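Serpin B3 (Homo sapiens, PDB 2ZV6) probably inhibits proteases by the serpin mechanism, offering a flexible reactive-site loop as bait. Local coordinates at residues K171-E176 with V186-I191. Residues are numbered along the deposited sequence; the frame is centred on the assembly and turned at random.
Sequences KNLIPE and VLVNAI
In the serpin fold, the connection that follows helix F lies over the face of beta-sheet A, and here Leu173 of that connection packs on Val188 and Ala190 of strand 185-193 of the sheet, with Ile174 near Val188. The contact is apolar and buried. Leu173 CD1 meets the branched end of Val188, lying 3.4 Å from Val188 CG2 and 3.7 Å from Val188 CG1, so one methyl of the leucine sits against both methyls of the valine. The two side chains run past each other in opposite directions rather than meeting end on. A chi1 of -152° places Leu173 CG roughly anti to the backbone N, beside the carbonyl carbon, with the CB directed at the strand, and the branch point also rests near the next strand residue whose CB faces the loop, with CG 4.5 Å from Ala190 CB. Ile174 makes a looser approach from the neighbouring position, its CD1 being 4.5 Å from Val188 CG2. The backbones stay apart, with 7.3 Å between Leu173 CA and Ala190 CA, and side chains fill the gap. Strand alternation explains the selection: Val188 and Ala190 direct their CB atoms to the loop, whereas Asn189 turns its own to the other face, toward helix 42-54. Polar bonds fix the loop from the helix side: Ile174 N bonds to Asn159 OD1 and Ile174 O to Arg155 NH1, both on helix 151-165. Leu173 also touches Leu340 and Lys342 of strand 336-346, which pairs directly with strand 185-193, so it bridges two adjacent strands. That direct parallel pairing of strands 185-193 and 336-346 is characteristic of a native serpin, since a reactive-site loop inserted into sheet A would lie between them.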
loop_
_atom_site.group_PDB
_atom_site.type_symbol
_atom_site.label_atom_id
_atom_site.label_comp_id
_atom_site.label_asym_id
_atom_site.label_seq_id
_atom_site.Cartn_x
_atom_site.Cartn_y
_atom_site.Cartn_z
ATOM N N LYS A 171 0.179 6.291 14.199
ATOM C CA LYS A 171 0.706 6.142 15.548
ATOM C C LYS A 171 0.591 4.742 16.140
ATOM O O LYS A 171 -0.417 4.058 15.961
ATOM C CB LYS A 171 0.012 7.131 16.485
ATOM C CG LYS A 171 -0.970 8.065 15.798
ATOM C CD LYS A 171 -0.379 9.462 15.654
ATOM C CE LYS A 171 -1.061 10.468 16.576
ATOM N NZ LYS A 171 -0.447 11.820 16.465
ATOM N N ASN A 172 1.638 4.335 16.851
ATOM C CA ASN A 172 1.682 3.037 17.513
ATOM C C ASN A 172 1.632 1.855 16.557
ATOM O O ASN A 172 0.852 0.923 16.751
ATOM C CB ASN A 172 0.540 2.933 18.529
ATOM C CG ASN A 172 0.520 4.102 19.504
ATOM O OD1 ASN A 172 -0.349 4.189 20.370
ATOM N ND2 ASN A 172 1.483 5.007 19.369
ATOM N N LEU A 173 2.483 1.895 15.536
ATOM C CA LEU A 173 2.550 0.826 14.546
ATOM C C LEU A 173 2.643 -0.530 15.225
ATOM O O LEU A 173 2.363 -1.561 14.611
ATOM C CB LEU A 173 3.770 1.010 13.644
ATOM C CG LEU A 173 3.702 0.459 12.217
ATOM C CD1 LEU A 173 4.978 -0.283 11.912
ATOM C CD2 LEU A 173 2.513 -0.458 12.046
ATOM N N ILE A 174 3.047 -0.526 16.494
ATOM C CA ILE A 174 3.179 -1.761 17.260
ATOM C C ILE A 174 2.511 -1.661 18.622
ATOM O O ILE A 174 2.816 -0.766 19.404
ATOM C CB ILE A 174 4.653 -2.132 17.482
ATOM C CG1 ILE A 174 5.356 -2.317 16.134
ATOM C CG2 ILE A 174 4.737 -3.406 18.306
ATOM C CD1 ILE A 174 6.811 -1.905 16.135
ATOM N N PRO A 175 1.579 -2.581 18.915
ATOM C CA PRO A 175 0.856 -2.613 20.187
ATOM C C PRO A 175 1.617 -3.405 21.245
ATOM O O PRO A 175 2.496 -4.210 20.922
ATOM C CB PRO A 175 -0.462 -3.278 19.825
ATOM C CG PRO A 175 -0.089 -4.223 18.726
ATOM C CD PRO A 175 1.129 -3.661 18.018
ATOM N N GLU A 176 1.266 -3.177 22.505
ATOM C CA GLU A 176 1.922 -3.862 23.606
ATOM C C GLU A 176 1.954 -5.364 23.382
ATOM O O GLU A 176 1.082 -5.924 22.716
ATOM C CB GLU A 176 1.207 -3.541 24.913
ATOM C CG GLU A 176 1.119 -2.054 25.186
ATOM C CD GLU A 176 0.730 -1.745 26.613
ATOM O OE1 GLU A 176 0.891 -2.632 27.476
ATOM O OE2 GLU A 176 0.262 -0.615 26.868
ATOM N N VAL A 186 12.814 -6.807 12.590
ATOM C CA VAL A 186 11.444 -6.303 12.512
ATOM C C VAL A 186 11.362 -5.228 11.432
ATOM O O VAL A 186 11.803 -4.096 11.626
ATOM C CB VAL A 186 10.969 -5.654 13.838
ATOM C CG1 VAL A 186 9.633 -4.964 13.614
ATOM C CG2 VAL A 186 10.832 -6.688 14.926
ATOM N N LEU A 187 10.795 -5.585 10.292
ATOM C CA LEU A 187 10.655 -4.646 9.195
ATOM C C LEU A 187 9.407 -3.808 9.411
ATOM O O LEU A 187 8.308 -4.346 9.549
ATOM C CB LEU A 187 10.548 -5.399 7.868
ATOM C CG LEU A 187 10.501 -4.595 6.566
ATOM C CD1 LEU A 187 10.956 -3.158 6.778
ATOM C CD2 LEU A 187 11.404 -5.270 5.554
ATOM N N VAL A 188 9.581 -2.490 9.460
ATOM C CA VAL A 188 8.455 -1.577 9.637
ATOM C C VAL A 188 8.159 -0.937 8.295
ATOM O O VAL A 188 9.079 -0.579 7.561
ATOM C CB VAL A 188 8.763 -0.474 10.650
ATOM C CG1 VAL A 188 8.056 0.819 10.247
ATOM C CG2 VAL A 188 8.320 -0.929 12.040
ATOM N N ASN A 189 6.876 -0.782 7.984
ATOM C CA ASN A 189 6.477 -0.217 6.702
ATOM C C ASN A 189 5.205 0.609 6.785
ATOM O O ASN A 189 4.179 0.225 6.224
ATOM C CB ASN A 189 6.283 -1.352 5.689
ATOM C CG ASN A 189 6.448 -0.897 4.260
ATOM O OD1 ASN A 189 6.858 0.236 3.998
ATOM N ND2 ASN A 189 6.128 -1.785 3.318
ATOM N N ALA A 190 5.269 1.735 7.492
ATOM C CA ALA A 190 4.117 2.625 7.616
ATOM C C ALA A 190 4.105 3.575 6.412
ATOM O O ALA A 190 5.137 3.791 5.771
ATOM C CB ALA A 190 4.189 3.413 8.918
ATOM N N ILE A 191 2.935 4.119 6.088
ATOM C CA ILE A 191 2.817 5.028 4.955
ATOM C C ILE A 191 1.541 5.848 5.005
ATOM O O ILE A 191 0.455 5.318 5.242
ATOM C CB ILE A 191 2.851 4.278 3.614
ATOM C CG1 ILE A 191 2.798 5.293 2.475
ATOM C CG2 ILE A 191 1.686 3.283 3.527
ATOM C CD1 ILE A 191 3.460 4.824 1.194
#